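Caspase Nc (Drosophila melanogaster, PDB 2FP3) is the protease-domain part of an initiator caspase, a cysteine endopeptidase that helps activate the cascade of caspases responsible for executing apoptosis. Local coordinates at residues L96-F101 against T127-M132; M132-H137 against Q158-H163; V147-R150 against V154-M157; Q257-V262 against T270-I275. The protein carries 2 engineered substitutions. All blocks are in the same frame, centred on the assembly; numbering follows the deposited sequence.

Contact 1 (L96-F101 against T127-M132); sequences LNFTIF and TECFVM
F98 reaches with the far end of its ring toward C129 and V131, and almost the whole contact rests on that one side chain. Its CB points toward the 127-132 segment. From there chi1 of -90° sets CG beside the backbone N, and the ring extends across the gap. On one flank CD2 lies 3.6 Å from L96 O, which sits at the ring edge, in plane. On the other flank CE1 comes to 4.0 Å from V131 CG2, which approaches obliquely as the two side chains cross at about a right angle. At the tip CZ is 3.9 Å from C129 SG and 4.1 Å from C129 CB. The sulfur lies 5.2 Å from the ring centroid and 76° off its normal, a sulfur-aromatic contact at the edge.

Both strands, 98-103 and 130-139, pair in parallel with strand 62-68, so the ring bridges two strands that flank a common neighbour in the caspase sheet. Strand 62-68, helix 82-95 and strand 98-103 form a beta-alpha-beta crossover, whose helix ends in a Schellman motif at N97, with positive phi (64°). F93 of that helix meets the F98 ring, and V131 also packs on V178 of strand 177-181.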
loop_
_atom_site.group_PDB
_atom_site.type_symbol
_atom_site.label_atom_id
_atom_site.label_comp_id
_atom_site.label_asym_id
_atom_site.label_seq_id
_atom_site.Cartn_x
_atom_site.Cartn_y
_atom_site.Cartn_z
ATOM N N LEU A 96 -3.886 12.744 3.639
ATOM C CA LEU A 96 -2.689 12.937 2.824
ATOM C C LEU A 96 -3.142 13.561 1.505
ATOM O O LEU A 96 -2.349 13.801 0.604
ATOM C CB LEU A 96 -1.967 11.609 2.564
ATOM C CG LEU A 96 -1.418 10.871 3.787
ATOM C CD1 LEU A 96 -0.584 9.686 3.333
ATOM C CD2 LEU A 96 -0.579 11.804 4.625
ATOM N N ASN A 97 -4.441 13.815 1.413
ATOM C CA ASN A 97 -5.035 14.421 0.238
ATOM C C ASN A 97 -4.929 13.583 -1.033
ATOM O O ASN A 97 -4.708 14.127 -2.109
ATOM C CB ASN A 97 -4.413 15.789 -0.004
ATOM C CG ASN A 97 -4.500 16.684 1.211
ATOM O OD1 ASN A 97 -3.517 16.864 1.940
ATOM N ND2 ASN A 97 -5.683 17.243 1.448
ATOM N N PHE A 98 -5.076 12.267 -0.903
ATOM C CA PHE A 98 -5.021 11.365 -2.050
ATOM C C PHE A 98 -6.415 11.182 -2.623
ATOM O O PHE A 98 -7.412 11.365 -1.927
ATOM C CB PHE A 98 -4.529 9.963 -1.648
ATOM C CG PHE A 98 -3.045 9.779 -1.734
ATOM C CD1 PHE A 98 -2.521 8.619 -2.283
ATOM C CD2 PHE A 98 -2.174 10.752 -1.256
ATOM C CE1 PHE A 98 -1.143 8.417 -2.358
ATOM C CE2 PHE A 98 -0.784 10.563 -1.324
ATOM C CZ PHE A 98 -0.268 9.387 -1.879
ATOM N N THR A 99 -6.468 10.822 -3.898
ATOM C CA THR A 99 -7.724 10.517 -4.550
ATOM C C THR A 99 -7.800 9.007 -4.292
ATOM O O THR A 99 -6.868 8.271 -4.620
ATOM C CB THR A 99 -7.644 10.835 -6.043
ATOM O OG1 THR A 99 -7.810 12.246 -6.215
ATOM C CG2 THR A 99 -8.707 10.078 -6.830
ATOM N N ILE A 100 -8.892 8.558 -3.686
ATOM C CA ILE A 100 -9.049 7.156 -3.311
ATOM C C ILE A 100 -10.072 6.306 -4.070
ATOM O O ILE A 100 -11.226 6.696 -4.228
ATOM C CB ILE A 100 -9.390 7.080 -1.815
ATOM C CG1 ILE A 100 -8.426 7.979 -1.034
ATOM C CG2 ILE A 100 -9.318 5.627 -1.328
ATOM C CD1 ILE A 100 -8.769 8.130 0.432
ATOM N N PHE A 101 -9.641 5.131 -4.517
ATOM C CA PHE A 101 -10.519 4.197 -5.229
ATOM C C PHE A 101 -10.557 2.902 -4.410
ATOM O O PHE A 101 -9.702 2.023 -4.558
ATOM C CB PHE A 101 -9.992 3.931 -6.641
ATOM C CG PHE A 101 -9.915 5.164 -7.494
ATOM C CD1 PHE A 101 -8.687 5.776 -7.751
ATOM C CD2 PHE A 101 -11.075 5.732 -8.026
ATOM C CE1 PHE A 101 -8.608 6.935 -8.522
ATOM C CE2 PHE A 101 -11.012 6.897 -8.800
ATOM C CZ PHE A 101 -9.768 7.502 -9.049
ATOM N N THR A 127 -1.138 12.349 -11.320
ATOM C CA THR A 127 -0.864 12.233 -9.907
ATOM C C THR A 127 0.631 12.211 -9.661
ATOM O O THR A 127 1.416 11.836 -10.541
ATOM C CB THR A 127 -1.500 10.961 -9.294
ATOM O OG1 THR A 127 -1.447 11.065 -7.869
ATOM C CG2 THR A 127 -0.756 9.693 -9.739
ATOM N N GLU A 128 1.020 12.607 -8.455
ATOM C CA GLU A 128 2.423 12.635 -8.091
ATOM C C GLU A 128 2.881 11.329 -7.471
ATOM O O GLU A 128 4.077 11.054 -7.447
ATOM C CB GLU A 128 2.696 13.770 -7.087
ATOM C CG GLU A 128 2.563 15.181 -7.658
ATOM C CD GLU A 128 2.667 16.255 -6.594
ATOM O OE1 GLU A 128 1.778 16.337 -5.727
ATOM O OE2 GLU A 128 3.648 17.020 -6.625
ATOM N N CYS A 129 1.942 10.519 -6.986
ATOM C CA CYS A 129 2.298 9.277 -6.302
ATOM C C CYS A 129 1.209 8.197 -6.364
ATOM O O CYS A 129 0.012 8.497 -6.294
ATOM C CB CYS A 129 2.615 9.614 -4.833
ATOM S SG CYS A 129 2.961 8.219 -3.741
ATOM N N PHE A 130 1.623 6.939 -6.489
ATOM C CA PHE A 130 0.655 5.850 -6.546
ATOM C C PHE A 130 0.863 4.818 -5.443
ATOM O O PHE A 130 1.957 4.282 -5.275
ATOM C CB PHE A 130 0.720 5.135 -7.892
ATOM C CG PHE A 130 -0.263 4.011 -8.018
ATOM C CD1 PHE A 130 -1.574 4.259 -8.417
ATOM C CD2 PHE A 130 0.097 2.713 -7.664
ATOM C CE1 PHE A 130 -2.516 3.232 -8.459
ATOM C CE2 PHE A 130 -0.840 1.672 -7.702
ATOM C CZ PHE A 130 -2.146 1.932 -8.097
ATOM N N VAL A 131 -0.194 4.536 -4.693
ATOM C CA VAL A 131 -0.130 3.541 -3.631
ATOM C C VAL A 131 -1.287 2.574 -3.789
ATOM O O VAL A 131 -2.444 2.983 -3.898
ATOM C CB VAL A 131 -0.233 4.174 -2.224
ATOM C CG1 VAL A 131 -0.275 3.079 -1.167
ATOM C CG2 VAL A 131 0.962 5.087 -1.968
ATOM N N MET A 132 -0.979 1.285 -3.840
ATOM C CA MET A 132 -2.036 0.288 -3.933
ATOM C C MET A 132 -1.929 -0.579 -2.689
ATOM O O MET A 132 -0.825 -0.948 -2.276
ATOM C CB MET A 132 -1.886 -0.597 -5.180
ATOM C CG MET A 132 -2.912 -1.754 -5.226
ATOM S SD MET A 132 -2.649 -3.032 -6.512
ATOM C CE MET A 132 -1.211 -3.876 -5.884
#

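Contact 2 (M132-H137 against Q158-H163)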
loop_
_atom_site.group_PDB
_atom_site.type_symbol
_atom_site.label_atom_id
_atom_site.label_comp_id
_atom_site.label_asym_id
_atom_site.label_seq_id
_atom_site.Cartn_x
_atom_site.Cartn_y
_atom_site.Cartn_z
ATOM N N MET A 132 -0.979 1.285 -3.840
ATOM C CA MET A 132 -2.036 0.288 -3.933
ATOM C C MET A 132 -1.929 -0.579 -2.689
ATOM O O MET A 132 -0.825 -0.948 -2.276
ATOM C CB MET A 132 -1.886 -0.597 -5.180
ATOM C CG MET A 132 -2.912 -1.754 -5.226
ATOM S SD MET A 132 -2.649 -3.032 -6.512
ATOM C CE MET A 132 -1.211 -3.876 -5.884
ATOM N N VAL A 133 -3.065 -0.869 -2.066
ATOM C CA VAL A 133 -3.063 -1.737 -0.903
ATOM C C VAL A 133 -4.059 -2.849 -1.175
ATOM O O VAL A 133 -5.264 -2.610 -1.271
ATOM C CB VAL A 133 -3.461 -1.007 0.396
ATOM C CG1 VAL A 133 -3.390 -1.978 1.562
ATOM C CG2 VAL A 133 -2.524 0.164 0.653
ATOM N N LEU A 134 -3.537 -4.061 -1.335
ATOM C CA LEU A 134 -4.368 -5.225 -1.593
ATOM C C LEU A 134 -4.381 -6.070 -0.336
ATOM O O LEU A 134 -3.340 -6.543 0.118
ATOM C CB LEU A 134 -3.815 -6.040 -2.764
ATOM C CG LEU A 134 -4.500 -7.380 -3.062
ATOM C CD1 LEU A 134 -5.972 -7.150 -3.392
ATOM C CD2 LEU A 134 -3.799 -8.070 -4.219
ATOM N N MET A 135 -5.564 -6.246 0.236
ATOM C CA MET A 135 -5.701 -7.040 1.446
ATOM C C MET A 135 -6.539 -8.276 1.178
ATOM O O MET A 135 -7.741 -8.182 0.943
ATOM C CB MET A 135 -6.327 -6.191 2.550
ATOM C CG MET A 135 -5.448 -5.026 2.927
ATOM S SD MET A 135 -6.270 -3.794 3.908
ATOM C CE MET A 135 -7.371 -3.063 2.663
ATOM N N THR A 136 -5.884 -9.432 1.203
ATOM C CA THR A 136 -6.539 -10.712 0.964
ATOM C C THR A 136 -5.695 -11.834 1.575
ATOM O O THR A 136 -4.817 -11.581 2.395
ATOM C CB THR A 136 -6.686 -10.965 -0.541
ATOM O OG1 THR A 136 -7.342 -12.220 -0.763
ATOM C CG2 THR A 136 -5.320 -10.994 -1.192
ATOM N N HIS A 137 -5.971 -13.072 1.179
ATOM C CA HIS A 137 -5.218 -14.219 1.669
ATOM C C HIS A 137 -4.138 -14.565 0.644
ATOM O O HIS A 137 -4.353 -14.433 -0.563
ATOM C CB HIS A 137 -6.142 -15.423 1.867
ATOM C CG HIS A 137 -7.138 -15.249 2.972
ATOM N ND1 HIS A 137 -6.780 -14.851 4.242
ATOM C CD2 HIS A 137 -8.475 -15.463 3.009
ATOM C CE1 HIS A 137 -7.853 -14.829 5.014
ATOM N NE2 HIS A 137 -8.894 -15.196 4.291
ATOM N N GLN A 158 3.602 -12.105 -8.983
ATOM C CA GLN A 158 4.495 -11.593 -10.005
ATOM C C GLN A 158 3.633 -10.915 -11.071
ATOM O O GLN A 158 3.959 -9.835 -11.547
ATOM C CB GLN A 158 5.286 -12.741 -10.638
ATOM C CG GLN A 158 6.782 -12.692 -10.397
ATOM C CD GLN A 158 7.436 -11.477 -11.023
ATOM O OE1 GLN A 158 7.298 -10.360 -10.528
ATOM N NE2 GLN A 158 8.151 -11.689 -12.124
ATOM N N LYS A 159 2.536 -11.565 -11.441
ATOM C CA LYS A 159 1.625 -11.026 -12.442
ATOM C C LYS A 159 1.264 -9.606 -12.027
ATOM O O LYS A 159 1.472 -8.654 -12.779
ATOM C CB LYS A 159 0.352 -11.879 -12.523
ATOM C CG LYS A 159 -0.642 -11.468 -13.613
ATOM C CD LYS A 159 -0.310 -12.080 -14.977
ATOM C CE LYS A 159 1.006 -11.566 -15.553
ATOM N NZ LYS A 159 1.313 -12.164 -16.886
ATOM N N ILE A 160 0.737 -9.479 -10.815
ATOM C CA ILE A 160 0.351 -8.193 -10.274
ATOM C C ILE A 160 1.483 -7.160 -10.359
ATOM O O ILE A 160 1.279 -6.060 -10.863
ATOM C CB ILE A 160 -0.100 -8.342 -8.813
ATOM C CG1 ILE A 160 -1.230 -9.365 -8.738
ATOM C CG2 ILE A 160 -0.571 -7.005 -8.267
ATOM C CD1 ILE A 160 -1.769 -9.593 -7.336
ATOM N N LYS A 161 2.672 -7.503 -9.876
ATOM C CA LYS A 161 3.789 -6.561 -9.931
ATOM C C LYS A 161 4.079 -6.127 -11.363
ATOM O O LYS A 161 4.230 -4.935 -11.642
ATOM C CB LYS A 161 5.063 -7.183 -9.349
ATOM C CG LYS A 161 4.969 -7.572 -7.892
ATOM C CD LYS A 161 6.238 -8.248 -7.415
ATOM C CE LYS A 161 6.057 -8.769 -6.001
ATOM N NZ LYS A 161 7.318 -9.312 -5.427
ATOM N N ASP A 162 4.155 -7.105 -12.260
ATOM C CA ASP A 162 4.453 -6.864 -13.665
ATOM C C ASP A 162 3.545 -5.838 -14.311
ATOM O O ASP A 162 3.924 -5.182 -15.280
ATOM C CB ASP A 162 4.389 -8.182 -14.435
ATOM C CG ASP A 162 5.599 -9.064 -14.175
ATOM O OD1 ASP A 162 6.033 -9.161 -13.006
ATOM O OD2 ASP A 162 6.115 -9.665 -15.140
ATOM N N HIS A 163 2.343 -5.687 -13.776
ATOM C CA HIS A 163 1.431 -4.715 -14.335
ATOM C C HIS A 163 2.037 -3.315 -14.292
ATOM O O HIS A 163 1.678 -2.451 -15.087
ATOM C CB HIS A 163 0.109 -4.719 -13.576
ATOM C CG HIS A 163 -0.865 -3.705 -14.084
ATOM N ND1 HIS A 163 -0.973 -2.442 -13.546
ATOM C CD2 HIS A 163 -1.714 -3.739 -15.140
ATOM C CE1 HIS A 163 -1.845 -1.740 -14.248
ATOM N NE2 HIS A 163 -2.309 -2.504 -15.221
#
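This is a buried, wholly apolar helix-on-sheet contact: I160 of helix 157-162 packs against M132 and L134 of strand 130-139, and no hydrogen bond crosses between the segments. The backbones stay well apart, with L134 CA 10.3 Å from I160 CA, so side-chain ends alone close the distance. I160 does so with two branches. CG2, anti to the backbone N, meets M132 CE at 4.0 Å. The other branch runs out straight (chi2 -180°), and its CD1 meets L134 CD2, likewise at 4.0 Å. In both pairs the side chains run roughly perpendicular to one another. M132 is extended as far as SD and then bends (chi3 71°), which brings its terminal methyl to the isoleucine.

M132 and L134 are two residues apart on the strand, and both direct CB toward the helix. This is how the open alpha/beta sheet of the caspase fold is covered on this face by a helix. The same strand runs on toward the catalytic region: H137, the probable catalytic histidine, follows L134 by three residues, and the L134 side chain lies about 9 Å from that of A184, an engineered residue at the position inferred to be catalytic. T136, which precedes H137, has its OG1 hydrogen-bonded to Y72 OH and E148 O. Besides I160, L134 touches V67 and V147, while M132 touches L65.

Contact 3 (V147-R150 against V154-M157); sequences VEFR and VVDM. Engineered in segment 147-150: R150 (natural residue Cys).
V147 and V155 face each other across a loosely paired antiparallel beta hairpin whose two backbone bonds are both bent: V147 N donates to V155 O at 2.9 Å with an N-H...O angle of 138°, and V155 N returns a weak bond to V147 O at 3.2 Å. The same V147 O also lies 3.2 Å from V154 CA, with 150° at the hydrogen, a CA-H...O contact.

V155, on the face it shares with V147, turns CG2 to F149 CE1, 3.4 Å away at the ring edge and near its plane. F149 does not aim its CB at V155; with CG beside the backbone N (chi1 -65°), the end of the ring reaches it. Further along, V147 CG2 lies 4.2 Å from M157 SD. The face carrying E148 and V154 is joined by aliphatic carbon, E148 CG to V154 CG1 at 3.9 Å. The carboxylate of E148 continues past this contact to a salt bridge with R77, and the side chains of E148 and H137 are about 4 Å apart at their nearest atoms.

Helix 108-119 borders the hairpin, its F111 meeting the F149 ring and its F112 touching V155. Strand 146-148 pairs antiparallel with strand 130-139, and strand 154-156 leads directly into helix 157-162.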
loop_
_atom_site.group_PDB
_atom_site.type_symbol
_atom_site.label_atom_id
_atom_site.label_comp_id
_atom_site.label_asym_id
_atom_site.label_seq_id
_atom_site.Cartn_x
_atom_site.Cartn_y
_atom_site.Cartn_z
ATOM N N VAL A 147 -2.050 -15.039 -4.829
ATOM C CA VAL A 147 -3.017 -14.198 -4.135
ATOM C C VAL A 147 -4.433 -14.661 -4.457
ATOM O O VAL A 147 -4.761 -14.910 -5.614
ATOM C CB VAL A 147 -2.847 -12.712 -4.553
ATOM C CG1 VAL A 147 -3.909 -11.858 -3.912
ATOM C CG2 VAL A 147 -1.474 -12.214 -4.145
ATOM N N GLU A 148 -5.266 -14.777 -3.424
ATOM C CA GLU A 148 -6.659 -15.209 -3.577
ATOM C C GLU A 148 -7.627 -14.054 -3.784
ATOM O O GLU A 148 -7.377 -12.930 -3.340
ATOM C CB GLU A 148 -7.146 -15.952 -2.336
ATOM C CG GLU A 148 -6.805 -17.409 -2.223
ATOM C CD GLU A 148 -7.661 -18.076 -1.166
ATOM O OE1 GLU A 148 -8.831 -18.397 -1.465
ATOM O OE2 GLU A 148 -7.172 -18.254 -0.032
ATOM N N PHE A 149 -8.751 -14.354 -4.428
ATOM C CA PHE A 149 -9.793 -13.364 -4.657
ATOM C C PHE A 149 -11.128 -13.943 -4.182
ATOM O O PHE A 149 -11.177 -15.070 -3.689
ATOM C CB PHE A 149 -9.872 -12.985 -6.142
ATOM C CG PHE A 149 -8.642 -12.286 -6.655
ATOM C CD1 PHE A 149 -7.621 -13.002 -7.275
ATOM C CD2 PHE A 149 -8.487 -10.914 -6.485
ATOM C CE1 PHE A 149 -6.466 -12.363 -7.715
ATOM C CE2 PHE A 149 -7.332 -10.268 -6.920
ATOM C CZ PHE A 149 -6.321 -10.993 -7.535
ATOM N N ARG A 150 -12.197 -13.164 -4.326
ATOM C CA ARG A 150 -13.545 -13.567 -3.918
ATOM C C ARG A 150 -13.953 -14.955 -4.424
ATOM O O ARG A 150 -14.437 -15.791 -3.662
ATOM C CB ARG A 150 -14.557 -12.534 -4.423
ATOM C CG ARG A 150 -16.010 -12.918 -4.212
ATOM C CD ARG A 150 -16.802 -12.721 -5.487
ATOM N NE ARG A 150 -18.237 -12.662 -5.230
ATOM C CZ ARG A 150 -19.150 -12.372 -6.153
ATOM N NH1 ARG A 150 -18.784 -12.115 -7.405
ATOM N NH2 ARG A 150 -20.433 -12.325 -5.821
ATOM N N VAL A 154 -6.742 -17.867 -7.861
ATOM C CA VAL A 154 -5.420 -17.396 -7.469
ATOM C C VAL A 154 -4.595 -16.863 -8.640
ATOM O O VAL A 154 -4.870 -17.175 -9.800
ATOM C CB VAL A 154 -4.629 -18.523 -6.786
ATOM C CG1 VAL A 154 -5.360 -18.985 -5.537
ATOM C CG2 VAL A 154 -4.448 -19.673 -7.744
ATOM N N VAL A 155 -3.580 -16.062 -8.321
ATOM C CA VAL A 155 -2.708 -15.465 -9.331
ATOM C C VAL A 155 -1.300 -15.295 -8.774
ATOM O O VAL A 155 -1.124 -15.124 -7.567
ATOM C CB VAL A 155 -3.195 -14.057 -9.733
ATOM C CG1 VAL A 155 -2.384 -13.542 -10.909
ATOM C CG2 VAL A 155 -4.663 -14.082 -10.060
ATOM N N ASP A 156 -0.303 -15.340 -9.655
ATOM C CA ASP A 156 1.081 -15.145 -9.240
ATOM C C ASP A 156 1.227 -13.671 -8.900
ATOM O O ASP A 156 0.926 -12.811 -9.726
ATOM C CB ASP A 156 2.058 -15.479 -10.374
ATOM C CG ASP A 156 2.411 -16.950 -10.439
ATOM O OD1 ASP A 156 3.287 -17.311 -11.253
ATOM O OD2 ASP A 156 1.822 -17.748 -9.683
ATOM N N MET A 157 1.684 -13.368 -7.694
ATOM C CA MET A 157 1.851 -11.975 -7.325
ATOM C C MET A 157 2.762 -11.305 -8.346
ATOM O O MET A 157 2.707 -10.093 -8.555
ATOM C CB MET A 157 2.439 -11.851 -5.927
ATOM C CG MET A 157 2.358 -10.440 -5.403
ATOM S SD MET A 157 2.335 -10.400 -3.632
ATOM C CE MET A 157 4.107 -10.396 -3.286
#

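Contact 4 (Q257-V262 against T270-I275); sequences QKFCQV and TDLEDI
I275 presses its CG2 methyl into the notch between F259 and V262, two residues separated by about one turn of helix 251-266. The fit is measured on both walls: CG2 of I275 is 3.7 Å from V262 CG1 and 4.0 Å from F259 CE1. The methyl is therefore a bump seated between a branched side chain and a ring. V262 and I275 both direct CB toward the opposite segment, and their side chains run antiparallel alongside one another, whereas the F259 side chain lies roughly perpendicular to that of the isoleucine. The V262 methyl projects far enough for CG1 to lie 3.9 Å from I275 O, so it also rests against the backbone of the second helix.

F259 forms the other wall. Its CB does not point at the partner, but with CG anti to the backbone N (chi1 175°) the ring swings over to it. Beyond I275, the same CE1 comes within 4.3 Å of L272 CD1, which lies at the ring edge, near its plane. Helix 272-284 begins at L272, with D271 as its N-cap: D274 N donates to D271 OD1 at 3.2 Å, meeting it 53° out of the carboxylate plane.

Both helices also touch strand 177-181, F259 on M180 and L272 on V178, while C260 packs helix 251-266 against helix 82-95.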
loop_
_atom_site.group_PDB
_atom_site.type_symbol
_atom_site.label_atom_id
_atom_site.label_comp_id
_atom_site.label_asym_id
_atom_site.label_seq_id
_atom_site.Cartn_x
_atom_site.Cartn_y
_atom_site.Cartn_z
ATOM N N GLN A 257 -2.609 -1.348 10.848
ATOM C CA GLN A 257 -2.946 -0.402 11.901
ATOM C C GLN A 257 -1.720 0.362 12.374
ATOM O O GLN A 257 -1.748 1.591 12.486
ATOM C CB GLN A 257 -3.603 -1.125 13.080
ATOM C CG GLN A 257 -4.944 -1.759 12.725
ATOM C CD GLN A 257 -5.932 -0.757 12.149
ATOM O OE1 GLN A 257 -6.542 -1.000 11.104
ATOM N NE2 GLN A 257 -6.095 0.374 12.829
ATOM N N LYS A 258 -0.639 -0.367 12.634
ATOM C CA LYS A 258 0.595 0.240 13.101
ATOM C C LYS A 258 1.119 1.198 12.036
ATOM O O LYS A 258 1.673 2.261 12.342
ATOM C CB LYS A 258 1.633 -0.844 13.393
ATOM C CG LYS A 258 2.700 -0.395 14.369
ATOM C CD LYS A 258 2.087 -0.008 15.712
ATOM C CE LYS A 258 3.120 0.630 16.632
ATOM N NZ LYS A 258 2.570 1.008 17.962
ATOM N N PHE A 259 0.941 0.808 10.776
ATOM C CA PHE A 259 1.377 1.636 9.663
ATOM C C PHE A 259 0.650 2.979 9.675
ATOM O O PHE A 259 1.277 4.039 9.594
ATOM C CB PHE A 259 1.106 0.930 8.336
ATOM C CG PHE A 259 1.411 1.774 7.138
ATOM C CD1 PHE A 259 2.700 2.257 6.921
ATOM C CD2 PHE A 259 0.409 2.109 6.235
ATOM C CE1 PHE A 259 2.986 3.059 5.821
ATOM C CE2 PHE A 259 0.690 2.913 5.129
ATOM C CZ PHE A 259 1.977 3.386 4.926
ATOM N N CYS A 260 -0.676 2.930 9.772
ATOM C CA CYS A 260 -1.468 4.145 9.792
ATOM C C CYS A 260 -1.131 4.981 11.012
ATOM O O CYS A 260 -1.111 6.213 10.936
ATOM C CB CYS A 260 -2.955 3.812 9.782
ATOM S SG CYS A 260 -3.518 3.041 8.247
ATOM N N GLN A 261 -0.863 4.323 12.139
ATOM C CA GLN A 261 -0.518 5.066 13.347
ATOM C C GLN A 261 0.782 5.819 13.118
ATOM O O GLN A 261 0.852 7.029 13.354
ATOM C CB GLN A 261 -0.369 4.130 14.556
ATOM C CG GLN A 261 -1.596 3.269 14.830
ATOM C CD GLN A 261 -1.500 2.480 16.134
ATOM O OE1 GLN A 261 -0.471 1.866 16.433
ATOM N NE2 GLN A 261 -2.585 2.484 16.907
ATOM N N VAL A 262 1.805 5.099 12.653
ATOM C CA VAL A 262 3.125 5.681 12.386
ATOM C C VAL A 262 3.042 6.760 11.308
ATOM O O VAL A 262 3.729 7.779 11.378
ATOM C CB VAL A 262 4.132 4.597 11.924
ATOM C CG1 VAL A 262 5.479 5.243 11.568
ATOM C CG2 VAL A 262 4.304 3.548 13.024
ATOM N N THR A 270 8.838 12.484 8.276
ATOM C CA THR A 270 9.744 11.444 7.829
ATOM C C THR A 270 9.369 10.712 6.543
ATOM O O THR A 270 8.203 10.446 6.278
ATOM C CB THR A 270 10.007 10.453 9.025
ATOM O OG1 THR A 270 9.521 9.142 8.728
ATOM C CG2 THR A 270 9.322 10.956 10.276
ATOM N N ASP A 271 10.388 10.416 5.741
ATOM C CA ASP A 271 10.222 9.735 4.468
ATOM C C ASP A 271 9.638 8.331 4.651
ATOM O O ASP A 271 9.764 7.737 5.723
ATOM C CB ASP A 271 11.572 9.694 3.734
ATOM C CG ASP A 271 12.604 8.806 4.421
ATOM O OD1 ASP A 271 12.654 7.595 4.113
ATOM O OD2 ASP A 271 13.364 9.316 5.271
ATOM N N LEU A 272 8.998 7.813 3.604
ATOM C CA LEU A 272 8.360 6.494 3.639
ATOM C C LEU A 272 9.211 5.331 4.133
ATOM O O LEU A 272 8.765 4.552 4.977
ATOM C CB LEU A 272 7.780 6.127 2.259
ATOM C CG LEU A 272 7.021 4.789 2.267
ATOM C CD1 LEU A 272 5.956 4.829 3.338
ATOM C CD2 LEU A 272 6.400 4.493 0.909
ATOM N N GLU A 273 10.424 5.194 3.615
ATOM C CA GLU A 273 11.266 4.088 4.040
ATOM C C GLU A 273 11.571 4.089 5.531
ATOM O O GLU A 273 11.700 3.017 6.135
ATOM C CB GLU A 273 12.551 4.030 3.220
ATOM C CG GLU A 273 12.305 3.467 1.839
ATOM C CD GLU A 273 13.577 3.114 1.106
ATOM O OE1 GLU A 273 14.214 2.103 1.464
ATOM O OE2 GLU A 273 13.938 3.845 0.167
ATOM N N ASP A 274 11.667 5.277 6.126
ATOM C CA ASP A 274 11.910 5.368 7.565
ATOM C C ASP A 274 10.647 4.895 8.278
ATOM O O ASP A 274 10.696 4.154 9.261
ATOM C CB ASP A 274 12.217 6.811 7.970
ATOM C CG ASP A 274 13.699 7.108 8.000
ATOM O OD1 ASP A 274 14.471 6.407 7.316
ATOM O OD2 ASP A 274 14.093 8.055 8.704
ATOM N N ILE A 275 9.507 5.329 7.758
ATOM C CA ILE A 275 8.225 4.961 8.323
ATOM C C ILE A 275 8.006 3.449 8.262
ATOM O O ILE A 275 7.501 2.863 9.213
ATOM C CB ILE A 275 7.093 5.718 7.593
ATOM C CG1 ILE A 275 7.083 7.176 8.080
ATOM C CG2 ILE A 275 5.751 5.037 7.835
ATOM C CD1 ILE A 275 6.140 8.097 7.314
#

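Following the chain from the N terminus, contact 1 closes first, joining strand 98-103 to the start of strand 130-139 around a largely helical connection. Contact 2 opens on M132, the residue it shares with contact 1, and returns to that strand from helix 157-162. Within its span lies contact 3, the hairpin 146-156, whose centre is 8 Å from that of contact 2. The two touch directly, H137 O to E148 N at 3.0 Å being a probable hydrogen bond. Contact 4 follows in series, pairing helices 251-266 and 272-284 on the far side of the chain's centre from contacts 2 and 3. Contacts 1 and 4 do not touch, their nearest atoms being about 6 Å apart, though both border strand 177-181.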